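Local structure of soluble lytic murein transglycosylase (Escherichia coli, 1QSA) at residues A[96-101]-A[125-130]; A[203-208]-A[241-246]; A[261-266]-A[288-293]; A[294-299]-A[572-577]; A[452-457]-A[466-471]. The protein cleaves the glycosidic bonds between N-acetylmuramic acid and N-acetylglucosamine in peptidoglycan, leaving a 1,6-anhydro bond in the N-acetylmuramic acid residue. All coordinates share one frame; numbering follows the deposited sequence.

How the interactions relate
Interactions 3 and 4 are the buried contacts and share helix 285-298: one face of it receives the loop 261-266, and its C-terminal end meets 572-577, in the C-terminal part of the chain. Their centres are 12 Å apart, and a salt bridge from Arg293 NH2 to Glu577 OE2 (2.8 Å) joins them. Both rely on aliphatic carbons of long polar side chains. Interaction 1, at the surface, is purely an ion pair with a water beside it. Interaction 2 is partly buried and puts alanines where helix ends meet, with water at its margin. Interaction 5, also partly buried, combines an amide pair with an aromatic contact in the transglycosylase domain.

Interaction 1: residues A[96-101]-A[125-130]; sequences PEKPGT and AKELWL
Lys98 and Glu127 meet in a salt bridge on the surface of the alpha-superhelix, linking the loop before helix 102-114 to the last turn of helix 118-129. Lys98 NZ lies 3.1 Å from Glu127 OE2, and the hydrogen bond within this ion pair is weak. The backbones stay far apart, the nearest CA atoms, those of Lys98 and Ala125, being 12.1 Å from each other, which is why two long charged residues suit the gap. Each is nearly fully stretched: with CG anti to the backbone N in Lys98 (chi1 179°) and in Glu127 (chi1 -174°), the two chains leave their backbones directly for the other side and cross at a slant.

Packing is tight at the roots of the contact. Pro99, next to the lysine, is buried against Ala104 and Tyr108 of helix 102-114, and Lys98 itself rests on Gln105 and Tyr109; Ala125 and Leu128 turn into helix 138-148. The bridge between these roots is loose by contrast, burying just 57 Å² in total with both partners exposed. A water completes it weakly, accepting from Lys98 NZ at 3.3 Å and donating to Glu127 OE1 at 3.1 Å.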
# COMPACT_ATOMS: atom_id res chain seq x y z
N PRO A 96 -17.15 1.33 -28.25
CA PRO A 96 -18.05 0.19 -28.39
C PRO A 96 -17.85 -0.89 -27.33
O PRO A 96 -18.77 -1.64 -27.03
CB PRO A 96 -17.77 -0.32 -29.81
CG PRO A 96 -16.42 0.24 -30.15
CD PRO A 96 -16.41 1.59 -29.49
N GLU A 97 -16.63 -0.98 -26.79
CA GLU A 97 -16.29 -1.95 -25.75
C GLU A 97 -16.28 -1.26 -24.38
O GLU A 97 -16.07 -0.06 -24.28
CB GLU A 97 -14.91 -2.56 -25.99
CG GLU A 97 -14.71 -3.21 -27.35
CD GLU A 97 -15.84 -4.13 -27.77
OE1 GLU A 97 -16.34 -4.90 -26.91
OE2 GLU A 97 -16.24 -4.07 -28.95
N LYS A 98 -16.48 -2.06 -23.34
CA LYS A 98 -16.49 -1.57 -21.95
C LYS A 98 -15.19 -0.79 -21.67
O LYS A 98 -14.09 -1.29 -21.93
CB LYS A 98 -16.60 -2.78 -21.03
CG LYS A 98 -16.61 -2.51 -19.54
CD LYS A 98 -16.45 -3.84 -18.80
CE LYS A 98 -16.58 -3.69 -17.30
NZ LYS A 98 -16.39 -4.99 -16.59
N PRO A 99 -15.30 0.47 -21.20
CA PRO A 99 -14.11 1.27 -20.91
C PRO A 99 -13.34 0.85 -19.66
O PRO A 99 -13.78 -0.03 -18.91
CB PRO A 99 -14.65 2.70 -20.81
CG PRO A 99 -16.07 2.51 -20.39
CD PRO A 99 -16.53 1.28 -21.10
N GLY A 100 -12.22 1.52 -19.42
CA GLY A 100 -11.36 1.17 -18.30
C GLY A 100 -11.70 1.58 -16.88
O GLY A 100 -11.49 0.79 -15.95
N THR A 101 -12.19 2.79 -16.69
CA THR A 101 -12.49 3.25 -15.33
C THR A 101 -13.90 2.92 -14.91
O THR A 101 -14.78 2.76 -15.75
CB THR A 101 -12.28 4.76 -15.18
OG1 THR A 101 -13.25 5.47 -15.97
CG2 THR A 101 -10.88 5.14 -15.66
N ALA A 125 -24.71 -3.16 -14.81
CA ALA A 125 -25.14 -2.52 -13.57
C ALA A 125 -24.95 -3.44 -12.37
O ALA A 125 -24.39 -3.03 -11.36
CB ALA A 125 -26.61 -2.10 -13.68
N LYS A 126 -25.36 -4.70 -12.52
CA LYS A 126 -25.24 -5.67 -11.42
C LYS A 126 -23.79 -5.86 -10.98
O LYS A 126 -23.50 -5.92 -9.78
CB LYS A 126 -25.86 -7.01 -11.82
CG LYS A 126 -25.91 -8.00 -10.67
CD LYS A 126 -26.55 -9.31 -11.09
CE LYS A 126 -26.61 -10.27 -9.90
NZ LYS A 126 -27.16 -11.60 -10.29
N GLU A 127 -22.88 -5.92 -11.94
CA GLU A 127 -21.46 -6.09 -11.65
C GLU A 127 -20.91 -4.86 -10.89
O GLU A 127 -20.10 -5.01 -9.98
CB GLU A 127 -20.69 -6.31 -12.95
CG GLU A 127 -19.22 -6.64 -12.75
CD GLU A 127 -18.53 -7.03 -14.05
OE1 GLU A 127 -19.19 -7.67 -14.91
OE2 GLU A 127 -17.34 -6.71 -14.20
N LEU A 128 -21.35 -3.68 -11.29
CA LEU A 128 -20.92 -2.43 -10.66
C LEU A 128 -21.56 -2.24 -9.27
O LEU A 128 -21.02 -1.57 -8.40
CB LEU A 128 -21.30 -1.24 -11.57
CG LEU A 128 -20.48 -1.08 -12.87
CD1 LEU A 128 -21.20 -0.16 -13.87
CD2 LEU A 128 -19.09 -0.55 -12.53
N TRP A 129 -22.73 -2.85 -9.09
CA TRP A 129 -23.49 -2.76 -7.86
C TRP A 129 -22.94 -3.61 -6.72
O TRP A 129 -22.94 -3.19 -5.57
CB TRP A 129 -24.93 -3.18 -8.14
CG TRP A 129 -25.85 -3.25 -6.95
CD1 TRP A 129 -26.22 -4.38 -6.25
CD2 TRP A 129 -26.58 -2.17 -6.37
NE1 TRP A 129 -27.13 -4.06 -5.28
CE2 TRP A 129 -27.38 -2.71 -5.33
CE3 TRP A 129 -26.64 -0.79 -6.62
CZ2 TRP A 129 -28.22 -1.92 -4.54
CZ3 TRP A 129 -27.49 0.00 -5.85
CH2 TRP A 129 -28.27 -0.57 -4.81
N LEU A 130 -22.50 -4.82 -7.05
CA LEU A 130 -22.04 -5.76 -6.04
C LEU A 130 -20.69 -5.50 -5.42
O LEU A 130 -19.73 -6.26 -5.58
CB LEU A 130 -22.18 -7.20 -6.56
CG LEU A 130 -23.64 -7.62 -6.81
CD1 LEU A 130 -23.69 -8.92 -7.58
CD2 LEU A 130 -24.41 -7.74 -5.50
O HOH W 1 -19.62 -5.59 -17.10

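Interaction 2: residues A[203-208]-A[241-246]; sequences TFARTT and AQAQQL. With SO4 (sulfate ion), chain G.
Ala205 and Ala243 face each other with their methyl groups, CB to CB 4.0 Å, where the C-terminal ends of helices 201-207 and 230-243 come together. Alanine suits both positions because the backbones run close, the CA atoms of Arg206 and Ala243 being 5.2 Å apart, which leaves little space for larger groups. The methylene CG of the exposed Arg206 comes up to the Ala243 methyl, CB to CG 3.7 Å.

Gln244 adds the third large share. Its CG is anti to the carbonyl carbon (chi1 -61°) and the chain beyond is extended, which draws the aliphatic part alongside Ala205, with CG 3.8 Å from Ala205 CB. The amide at the end is held by polar partners: NE2 donates to Thr214 O of helix 212-228 and to a water at 2.9 Å. That water donates to Ala205 O and to Thr208 OG1. A leucine in place of Gln244 would probably leave both Thr214 O and the bridging water without their donor. Gln245 NE2 donates nearly straight (166°) to O3 of a sulfate, probably from the crystallisation liquor, which Ala210 N also holds. Such close alanine packing between helices separated by one other fits the alpha-superhelix.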
# COMPACT_ATOMS: atom_id res chain seq x y z
N THR A 203 -30.14 -5.71 20.50
CA THR A 203 -31.54 -5.37 20.21
C THR A 203 -31.83 -5.79 18.77
O THR A 203 -32.86 -6.42 18.50
CB THR A 203 -31.79 -3.85 20.37
OG1 THR A 203 -31.53 -3.46 21.72
CG2 THR A 203 -33.23 -3.51 20.04
N PHE A 204 -30.90 -5.50 17.86
CA PHE A 204 -31.03 -5.87 16.45
C PHE A 204 -31.21 -7.39 16.33
O PHE A 204 -32.10 -7.87 15.63
CB PHE A 204 -29.77 -5.42 15.67
CG PHE A 204 -29.74 -5.88 14.23
CD1 PHE A 204 -30.33 -5.11 13.22
CD2 PHE A 204 -29.08 -7.06 13.87
CE1 PHE A 204 -30.27 -5.51 11.88
CE2 PHE A 204 -29.01 -7.47 12.53
CZ PHE A 204 -29.61 -6.69 11.53
N ALA A 205 -30.37 -8.14 17.04
CA ALA A 205 -30.39 -9.60 17.02
C ALA A 205 -31.67 -10.22 17.58
O ALA A 205 -32.14 -11.24 17.10
CB ALA A 205 -29.19 -10.14 17.79
N ARG A 206 -32.23 -9.59 18.61
CA ARG A 206 -33.44 -10.09 19.24
C ARG A 206 -34.74 -9.70 18.53
O ARG A 206 -35.71 -10.45 18.57
CB ARG A 206 -33.51 -9.63 20.70
CG ARG A 206 -32.44 -10.22 21.59
CD ARG A 206 -32.46 -9.57 22.96
NE ARG A 206 -31.68 -10.33 23.92
CZ ARG A 206 -31.37 -9.89 25.14
NH1 ARG A 206 -31.77 -8.70 25.54
NH2 ARG A 206 -30.65 -10.66 25.96
N THR A 207 -34.75 -8.53 17.89
CA THR A 207 -35.95 -8.05 17.22
C THR A 207 -36.10 -8.41 15.74
O THR A 207 -37.12 -8.09 15.14
CB THR A 207 -36.13 -6.53 17.39
OG1 THR A 207 -35.04 -5.84 16.75
CG2 THR A 207 -36.18 -6.16 18.86
N THR A 208 -35.08 -9.02 15.16
CA THR A 208 -35.13 -9.44 13.75
C THR A 208 -35.01 -10.96 13.71
O THR A 208 -34.50 -11.58 14.64
CB THR A 208 -33.98 -8.83 12.89
OG1 THR A 208 -32.71 -9.37 13.31
CG2 THR A 208 -33.94 -7.31 12.99
N ALA A 241 -25.52 -15.24 21.02
CA ALA A 241 -25.57 -16.60 20.50
C ALA A 241 -26.98 -17.17 20.65
O ALA A 241 -27.49 -17.83 19.75
CB ALA A 241 -24.55 -17.49 21.21
N GLN A 242 -27.63 -16.85 21.77
CA GLN A 242 -28.98 -17.33 22.03
C GLN A 242 -30.03 -16.61 21.16
O GLN A 242 -30.94 -17.24 20.64
CB GLN A 242 -29.32 -17.17 23.52
CG GLN A 242 -30.69 -17.71 23.92
CD GLN A 242 -31.67 -16.61 24.25
OE1 GLN A 242 -32.26 -16.00 23.35
NE2 GLN A 242 -31.83 -16.32 25.54
N ALA A 243 -29.87 -15.30 21.00
CA ALA A 243 -30.80 -14.50 20.18
C ALA A 243 -30.83 -14.91 18.71
O ALA A 243 -31.87 -14.81 18.05
CB ALA A 243 -30.47 -13.02 20.30
N GLN A 244 -29.70 -15.38 18.18
CA GLN A 244 -29.63 -15.79 16.78
C GLN A 244 -29.37 -17.27 16.54
O GLN A 244 -29.11 -17.68 15.41
CB GLN A 244 -28.58 -14.95 16.03
CG GLN A 244 -28.90 -13.48 16.04
CD GLN A 244 -27.96 -12.68 15.15
OE1 GLN A 244 -26.74 -12.83 15.24
NE2 GLN A 244 -28.53 -11.82 14.30
N GLN A 245 -29.48 -18.07 17.61
CA GLN A 245 -29.27 -19.52 17.55
C GLN A 245 -27.98 -19.84 16.79
O GLN A 245 -27.96 -20.71 15.92
CB GLN A 245 -30.46 -20.22 16.88
CG GLN A 245 -31.85 -19.70 17.29
CD GLN A 245 -32.45 -18.72 16.26
OE1 GLN A 245 -32.40 -18.95 15.05
NE2 GLN A 245 -33.01 -17.61 16.75
N LEU A 246 -26.90 -19.14 17.12
CA LEU A 246 -25.63 -19.34 16.44
C LEU A 246 -25.02 -20.73 16.60
O LEU A 246 -25.11 -21.34 17.67
CB LEU A 246 -24.62 -18.28 16.88
CG LEU A 246 -25.03 -16.82 16.69
CD1 LEU A 246 -23.90 -15.94 17.18
CD2 LEU A 246 -25.35 -16.51 15.23
S SO4 G . -36.06 -16.06 15.10
O1 SO4 G . -36.86 -14.91 15.55
O2 SO4 G . -36.44 -16.42 13.72
O3 SO4 G . -34.62 -15.71 15.13
O4 SO4 G . -36.30 -17.22 15.99
O HOH W 2 -31.43 -11.81 14.35
O HOH W 3 -30.70 -13.14 24.08

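Interaction 3: residues A[261-266]-A[288-293]; sequences RLMGND and IERRVR
The loop joining helices 248-260 and 269-280 of the alpha-superhelix packs onto helix 285-298 through Met263, whose side chain lies alongside that of Arg290, the two running opposite ways. Methionine suits the place: it is buried, and its long unbranched apolar chain can lie along the aliphatic part of an arginine. Its CG sits 3.7 Å from Arg290 CG, and its CE touches the same carbon and the backbone N of Arg291. Arg290 leaves the helix with CG anti to the backbone N (chi1 180°), then bends at chi2 (58°), which brings the guanidinium back under the methionine: Met263 CB lies over one face, 3.7 Å above the plane and toward its rim. A serine in place of Arg290 would remove this aliphatic and planar cover and is likely to leave the Met263 side chain loosely held. Next along the helix, Arg291 forms a salt bridge with Asp276 of helix 269-280, Met263 also touches Ile279 of that helix, and Arg290 rests on Pro580 in a loop after helix 572-578.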
# COMPACT_ATOMS: atom_id res chain seq x y z
N ARG A 261 -9.10 -8.19 20.87
CA ARG A 261 -9.16 -6.96 21.65
C ARG A 261 -8.68 -7.12 23.10
O ARG A 261 -8.75 -6.18 23.88
CB ARG A 261 -10.58 -6.37 21.64
CG ARG A 261 -11.25 -6.29 20.27
CD ARG A 261 -10.36 -5.67 19.20
NE ARG A 261 -9.89 -4.34 19.54
CZ ARG A 261 -9.41 -3.48 18.66
NH1 ARG A 261 -9.37 -3.79 17.37
NH2 ARG A 261 -8.99 -2.28 19.05
N LEU A 262 -8.21 -8.31 23.45
CA LEU A 262 -7.71 -8.57 24.80
C LEU A 262 -6.21 -8.85 24.77
O LEU A 262 -5.69 -9.61 25.58
CB LEU A 262 -8.46 -9.74 25.43
CG LEU A 262 -9.94 -9.48 25.74
CD1 LEU A 262 -10.63 -10.75 26.23
CD2 LEU A 262 -10.07 -8.36 26.76
N MET A 263 -5.53 -8.22 23.81
CA MET A 263 -4.09 -8.37 23.61
C MET A 263 -3.28 -7.28 24.28
O MET A 263 -2.05 -7.25 24.14
CB MET A 263 -3.76 -8.36 22.12
CG MET A 263 -4.23 -9.59 21.37
SD MET A 263 -3.53 -11.10 22.04
CE MET A 263 -4.34 -12.32 21.04
N GLY A 264 -3.96 -6.36 24.96
CA GLY A 264 -3.28 -5.27 25.63
C GLY A 264 -2.61 -5.67 26.93
O GLY A 264 -2.79 -6.77 27.44
N ASN A 265 -1.81 -4.75 27.46
CA ASN A 265 -1.08 -4.95 28.72
C ASN A 265 -2.00 -4.87 29.94
O ASN A 265 -1.73 -5.46 30.99
CB ASN A 265 0.02 -3.87 28.83
CG ASN A 265 -0.47 -2.48 28.38
OD1 ASN A 265 -1.67 -2.21 28.29
ND2 ASN A 265 0.48 -1.59 28.09
N ASP A 266 -3.11 -4.16 29.76
CA ASP A 266 -4.12 -3.89 30.78
C ASP A 266 -5.05 -5.02 31.22
O ASP A 266 -5.67 -4.94 32.28
CB ASP A 266 -4.98 -2.73 30.29
CG ASP A 266 -5.55 -2.99 28.89
OD1 ASP A 266 -4.81 -2.82 27.90
OD2 ASP A 266 -6.73 -3.38 28.79
N ILE A 288 -3.75 -16.68 16.36
CA ILE A 288 -2.74 -17.49 17.05
C ILE A 288 -1.38 -16.80 16.92
O ILE A 288 -0.63 -16.74 17.89
CB ILE A 288 -2.68 -18.93 16.48
CG1 ILE A 288 -4.03 -19.62 16.70
CG2 ILE A 288 -1.55 -19.71 17.15
CD1 ILE A 288 -4.26 -20.87 15.84
N GLU A 289 -1.08 -16.26 15.74
CA GLU A 289 0.19 -15.55 15.54
C GLU A 289 0.28 -14.32 16.44
O GLU A 289 1.36 -14.00 16.97
CB GLU A 289 0.36 -15.13 14.07
CG GLU A 289 0.67 -16.32 13.16
CD GLU A 289 0.75 -15.94 11.70
OE1 GLU A 289 -0.09 -15.13 11.24
OE2 GLU A 289 1.65 -16.44 11.00
N ARG A 290 -0.84 -13.61 16.60
CA ARG A 290 -0.84 -12.43 17.48
C ARG A 290 -0.54 -12.88 18.92
O ARG A 290 0.19 -12.19 19.65
CB ARG A 290 -2.18 -11.69 17.42
CG ARG A 290 -2.24 -10.43 18.33
CD ARG A 290 -1.16 -9.40 18.00
NE ARG A 290 -1.13 -8.27 18.93
CZ ARG A 290 -0.37 -8.21 20.02
NH1 ARG A 290 0.44 -9.21 20.33
NH2 ARG A 290 -0.42 -7.14 20.81
N ARG A 291 -1.05 -14.05 19.31
CA ARG A 291 -0.82 -14.59 20.65
C ARG A 291 0.65 -15.00 20.82
O ARG A 291 1.22 -14.87 21.91
CB ARG A 291 -1.75 -15.77 20.93
CG ARG A 291 -1.68 -16.29 22.36
CD ARG A 291 -1.89 -15.17 23.37
NE ARG A 291 -1.79 -15.64 24.76
CZ ARG A 291 -0.65 -15.74 25.44
NH1 ARG A 291 0.51 -15.45 24.85
NH2 ARG A 291 -0.67 -16.16 26.70
N VAL A 292 1.25 -15.54 19.75
CA VAL A 292 2.67 -15.90 19.77
C VAL A 292 3.48 -14.62 19.98
O VAL A 292 4.46 -14.60 20.74
CB VAL A 292 3.11 -16.55 18.41
CG1 VAL A 292 4.63 -16.64 18.32
CG2 VAL A 292 2.48 -17.94 18.26
N ARG A 293 3.07 -13.55 19.30
CA ARG A 293 3.78 -12.27 19.44
C ARG A 293 3.67 -11.71 20.85
O ARG A 293 4.62 -11.11 21.34
CB ARG A 293 3.32 -11.26 18.38
CG ARG A 293 3.78 -11.65 16.97
CD ARG A 293 3.55 -10.57 15.92
NE ARG A 293 4.18 -10.97 14.66
CZ ARG A 293 3.55 -11.60 13.67
NH1 ARG A 293 2.24 -11.78 13.70
NH2 ARG A 293 4.22 -11.97 12.58

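Interaction 4: residues A[294-299]-A[572-577]; sequences MALGTG and AVAFVE
The last turn of helix 285-298 runs up against the start of the short helix 572-578, the CA atoms of Leu296 and Ala574 coming within 5.4 Å. Such closeness is possible because a small residue is used: Ala574 CB rests on the carbonyl oxygen of Leu296 at 3.7 Å. Just beyond, Gly299 takes positive phi (73°) and ends the first helix in a Schellman motif, a turn that glycine favours.

Leu296 then extends beside the second helix. Its CD1 methyl meets Glu577 CG at 3.7 Å and CB at 3.9 Å, while CD2 lies 4.5 Å from Ala574 CB, a looser contact. Glu577 offers only its methylenes here. It leaves with CG anti to the backbone N (chi1 -167°) and bends at chi2 (57°), which carries the carboxylate away from the leucine. OE1 is hydrogen-bonded to Tyr352 OH and pairs with Lys589; OE2 faces Arg293 of helix 285-298. These partners would probably keep the buried acid ionised. The contact thus joins the superhelix to the transglycosylase end of the chain, with Trp324 of helix 319-331 touching both Leu296 and Ala574, and Tyr352 and Lys589 reaching Glu577 from helices 351-359 and 582-601.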
# COMPACT_ATOMS: atom_id res chain seq x y z
N MET A 294 2.54 -11.97 21.51
CA MET A 294 2.35 -11.52 22.89
C MET A 294 3.38 -12.23 23.79
O MET A 294 3.97 -11.62 24.68
CB MET A 294 0.94 -11.83 23.39
CG MET A 294 0.76 -11.52 24.88
SD MET A 294 -0.92 -11.80 25.45
CE MET A 294 -1.62 -10.21 25.19
N ALA A 295 3.58 -13.53 23.55
CA ALA A 295 4.55 -14.30 24.32
C ALA A 295 5.96 -13.76 24.06
O ALA A 295 6.75 -13.60 24.99
CB ALA A 295 4.46 -15.78 23.95
N LEU A 296 6.28 -13.48 22.79
CA LEU A 296 7.60 -12.95 22.45
C LEU A 296 7.82 -11.56 23.06
O LEU A 296 8.92 -11.23 23.51
CB LEU A 296 7.76 -12.82 20.93
CG LEU A 296 8.04 -14.11 20.16
CD1 LEU A 296 8.07 -13.80 18.65
CD2 LEU A 296 9.35 -14.74 20.60
N GLY A 297 6.77 -10.76 23.07
CA GLY A 297 6.88 -9.41 23.60
C GLY A 297 6.98 -9.31 25.11
O GLY A 297 7.26 -8.23 25.63
N THR A 298 6.77 -10.42 25.81
CA THR A 298 6.85 -10.41 27.27
C THR A 298 7.90 -11.35 27.84
O THR A 298 8.01 -11.50 29.07
CB THR A 298 5.46 -10.74 27.89
OG1 THR A 298 5.04 -12.04 27.48
CG2 THR A 298 4.42 -9.71 27.45
N GLY A 299 8.65 -12.02 26.96
CA GLY A 299 9.70 -12.93 27.42
C GLY A 299 9.14 -14.22 28.00
O GLY A 299 9.81 -14.90 28.78
N ALA A 572 16.54 -8.28 20.99
CA ALA A 572 16.31 -7.44 19.81
C ALA A 572 15.35 -8.03 18.78
O ALA A 572 14.46 -7.32 18.28
CB ALA A 572 17.64 -7.14 19.13
N VAL A 573 15.50 -9.32 18.50
CA VAL A 573 14.65 -9.98 17.51
C VAL A 573 13.23 -10.12 18.03
O VAL A 573 12.28 -9.90 17.29
CB VAL A 573 15.21 -11.39 17.14
CG1 VAL A 573 14.49 -11.94 15.91
CG2 VAL A 573 16.73 -11.32 16.89
N ALA A 574 13.09 -10.45 19.32
CA ALA A 574 11.76 -10.59 19.93
C ALA A 574 11.06 -9.22 19.95
O ALA A 574 9.85 -9.14 19.71
CB ALA A 574 11.89 -11.15 21.35
N PHE A 575 11.81 -8.15 20.19
CA PHE A 575 11.20 -6.82 20.18
C PHE A 575 10.67 -6.48 18.77
O PHE A 575 9.54 -6.04 18.62
CB PHE A 575 12.17 -5.75 20.66
CG PHE A 575 11.55 -4.39 20.77
CD1 PHE A 575 10.84 -4.03 21.92
CD2 PHE A 575 11.59 -3.51 19.70
CE1 PHE A 575 10.17 -2.79 21.97
CE2 PHE A 575 10.93 -2.28 19.75
CZ PHE A 575 10.22 -1.93 20.89
N VAL A 576 11.46 -6.75 17.73
CA VAL A 576 11.01 -6.48 16.36
C VAL A 576 9.77 -7.31 16.00
O VAL A 576 8.76 -6.78 15.52
CB VAL A 576 12.13 -6.80 15.33
CG1 VAL A 576 11.58 -6.75 13.88
CG2 VAL A 576 13.28 -5.82 15.49
N GLU A 577 9.83 -8.61 16.30
CA GLU A 577 8.73 -9.50 15.95
C GLU A 577 7.43 -9.23 16.71
O GLU A 577 6.34 -9.49 16.18
CB GLU A 577 9.14 -10.97 16.13
CG GLU A 577 8.15 -11.93 15.49
CD GLU A 577 7.97 -11.65 14.01
OE1 GLU A 577 8.97 -11.57 13.29
OE2 GLU A 577 6.83 -11.49 13.55

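Interaction 5: residues A[452-457]-A[466-471]; sequences AYNDLF and IPQSYA. With SO4 (sulfate ion), chain L.
Asn454 and Gln468 bring their side chains together at about a right angle, with the two amide planes 48° apart. Gln468 NE2 donates to Asn454 OD1 at 2.9 Å, but the N-H...O angle of 127° makes this bond weak. Glutamine can span the distance because it is stretched out, CG anti to the backbone N (chi1 -174°) and extended beyond. Its aliphatic part packs on Phe457 on the way to the amide, CG to Phe457 CB 3.8 Å. The Phe457 ring reaches Ala471, meeting its CB obliquely, CD1 to CB 3.8 Å; the small methyl lets the large ring fit close. At the start of the second helix, the backbone N of Gln468 donates to O1 of a sulfate ion, probably from the crystallisation liquor, at 2.7 Å. The contact thus joins helices 454-461 and 468-479, which a short loop connects: Ala471 also touches Thr461, Phe457 packs on Ile527 of helix 523-540, and the Phe457 side chain is about 9 Å from that of Glu478, the predicted active-site residue, farther along helix 468-479.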
# COMPACT_ATOMS: atom_id res chain seq x y z
N ALA A 452 21.62 5.75 -4.73
CA ALA A 452 20.95 6.97 -5.15
C ALA A 452 21.27 8.21 -4.31
O ALA A 452 21.35 8.14 -3.08
CB ALA A 452 19.46 6.73 -5.17
N TYR A 453 21.50 9.34 -4.99
CA TYR A 453 21.80 10.62 -4.36
C TYR A 453 22.94 10.45 -3.35
O TYR A 453 22.94 11.05 -2.29
CB TYR A 453 20.53 11.16 -3.65
CG TYR A 453 19.33 11.24 -4.57
CD1 TYR A 453 19.17 12.34 -5.42
CD2 TYR A 453 18.39 10.21 -4.62
CE1 TYR A 453 18.09 12.42 -6.30
CE2 TYR A 453 17.31 10.28 -5.50
CZ TYR A 453 17.17 11.39 -6.34
OH TYR A 453 16.12 11.47 -7.22
N ASN A 454 23.94 9.65 -3.73
CA ASN A 454 25.05 9.35 -2.85
C ASN A 454 25.73 10.57 -2.22
O ASN A 454 25.91 10.62 -0.99
CB ASN A 454 26.07 8.45 -3.57
CG ASN A 454 27.13 7.91 -2.63
OD1 ASN A 454 26.85 7.09 -1.77
ND2 ASN A 454 28.36 8.40 -2.78
N ASP A 455 26.11 11.53 -3.05
CA ASP A 455 26.76 12.75 -2.57
C ASP A 455 25.90 13.53 -1.58
O ASP A 455 26.41 14.00 -0.56
CB ASP A 455 27.15 13.67 -3.73
CG ASP A 455 28.23 13.07 -4.62
OD1 ASP A 455 29.01 12.22 -4.13
OD2 ASP A 455 28.30 13.44 -5.81
N LEU A 456 24.60 13.63 -1.85
CA LEU A 456 23.72 14.35 -0.94
C LEU A 456 23.60 13.64 0.40
O LEU A 456 23.65 14.28 1.45
CB LEU A 456 22.33 14.57 -1.55
CG LEU A 456 22.25 15.63 -2.65
CD1 LEU A 456 20.90 15.57 -3.35
CD2 LEU A 456 22.49 17.01 -2.03
N PHE A 457 23.41 12.32 0.38
CA PHE A 457 23.31 11.58 1.64
C PHE A 457 24.60 11.66 2.44
O PHE A 457 24.56 11.81 3.66
CB PHE A 457 22.88 10.12 1.43
CG PHE A 457 21.40 9.95 1.21
CD1 PHE A 457 20.51 10.06 2.29
CD2 PHE A 457 20.89 9.71 -0.05
CE1 PHE A 457 19.12 9.93 2.10
CE2 PHE A 457 19.52 9.58 -0.26
CZ PHE A 457 18.63 9.68 0.82
N ILE A 466 23.57 9.29 12.60
CA ILE A 466 22.94 8.28 11.74
C ILE A 466 23.88 7.94 10.59
O ILE A 466 24.49 8.84 9.98
CB ILE A 466 21.57 8.78 11.13
CG1 ILE A 466 21.72 10.18 10.49
CG2 ILE A 466 20.46 8.73 12.19
CD1 ILE A 466 20.53 10.55 9.58
N PRO A 467 24.11 6.64 10.34
CA PRO A 467 25.00 6.25 9.23
C PRO A 467 24.40 6.63 7.87
O PRO A 467 23.18 6.65 7.70
CB PRO A 467 25.05 4.73 9.37
CG PRO A 467 24.83 4.49 10.82
CD PRO A 467 23.72 5.48 11.15
N GLN A 468 25.25 6.94 6.90
CA GLN A 468 24.77 7.27 5.55
C GLN A 468 23.92 6.11 5.00
O GLN A 468 22.85 6.32 4.45
CB GLN A 468 25.93 7.53 4.60
CG GLN A 468 25.46 8.02 3.23
CD GLN A 468 26.59 8.08 2.22
OE1 GLN A 468 27.74 8.34 2.57
NE2 GLN A 468 26.27 7.84 0.95
N SER A 469 24.41 4.88 5.17
CA SER A 469 23.71 3.68 4.70
C SER A 469 22.30 3.58 5.29
O SER A 469 21.36 3.20 4.60
CB SER A 469 24.52 2.43 5.05
OG SER A 469 24.60 2.25 6.47
N TYR A 470 22.18 3.96 6.55
CA TYR A 470 20.91 3.91 7.25
C TYR A 470 19.91 4.91 6.68
O TYR A 470 18.74 4.57 6.47
CB TYR A 470 21.13 4.12 8.75
CG TYR A 470 19.86 4.11 9.54
CD1 TYR A 470 18.95 3.05 9.43
CD2 TYR A 470 19.52 5.20 10.36
CE1 TYR A 470 17.72 3.07 10.12
CE2 TYR A 470 18.31 5.23 11.04
CZ TYR A 470 17.42 4.17 10.92
OH TYR A 470 16.20 4.22 11.58
N ALA A 471 20.35 6.16 6.46
CA ALA A 471 19.47 7.18 5.87
C ALA A 471 19.00 6.72 4.48
O ALA A 471 17.84 6.88 4.11
CB ALA A 471 20.20 8.51 5.75
S SO4 L . 28.95 6.83 8.11
O1 SO4 L . 27.85 7.59 7.48
O2 SO4 L . 28.83 5.40 7.75
O3 SO4 L . 30.24 7.34 7.64
O4 SO4 L . 28.87 6.96 9.58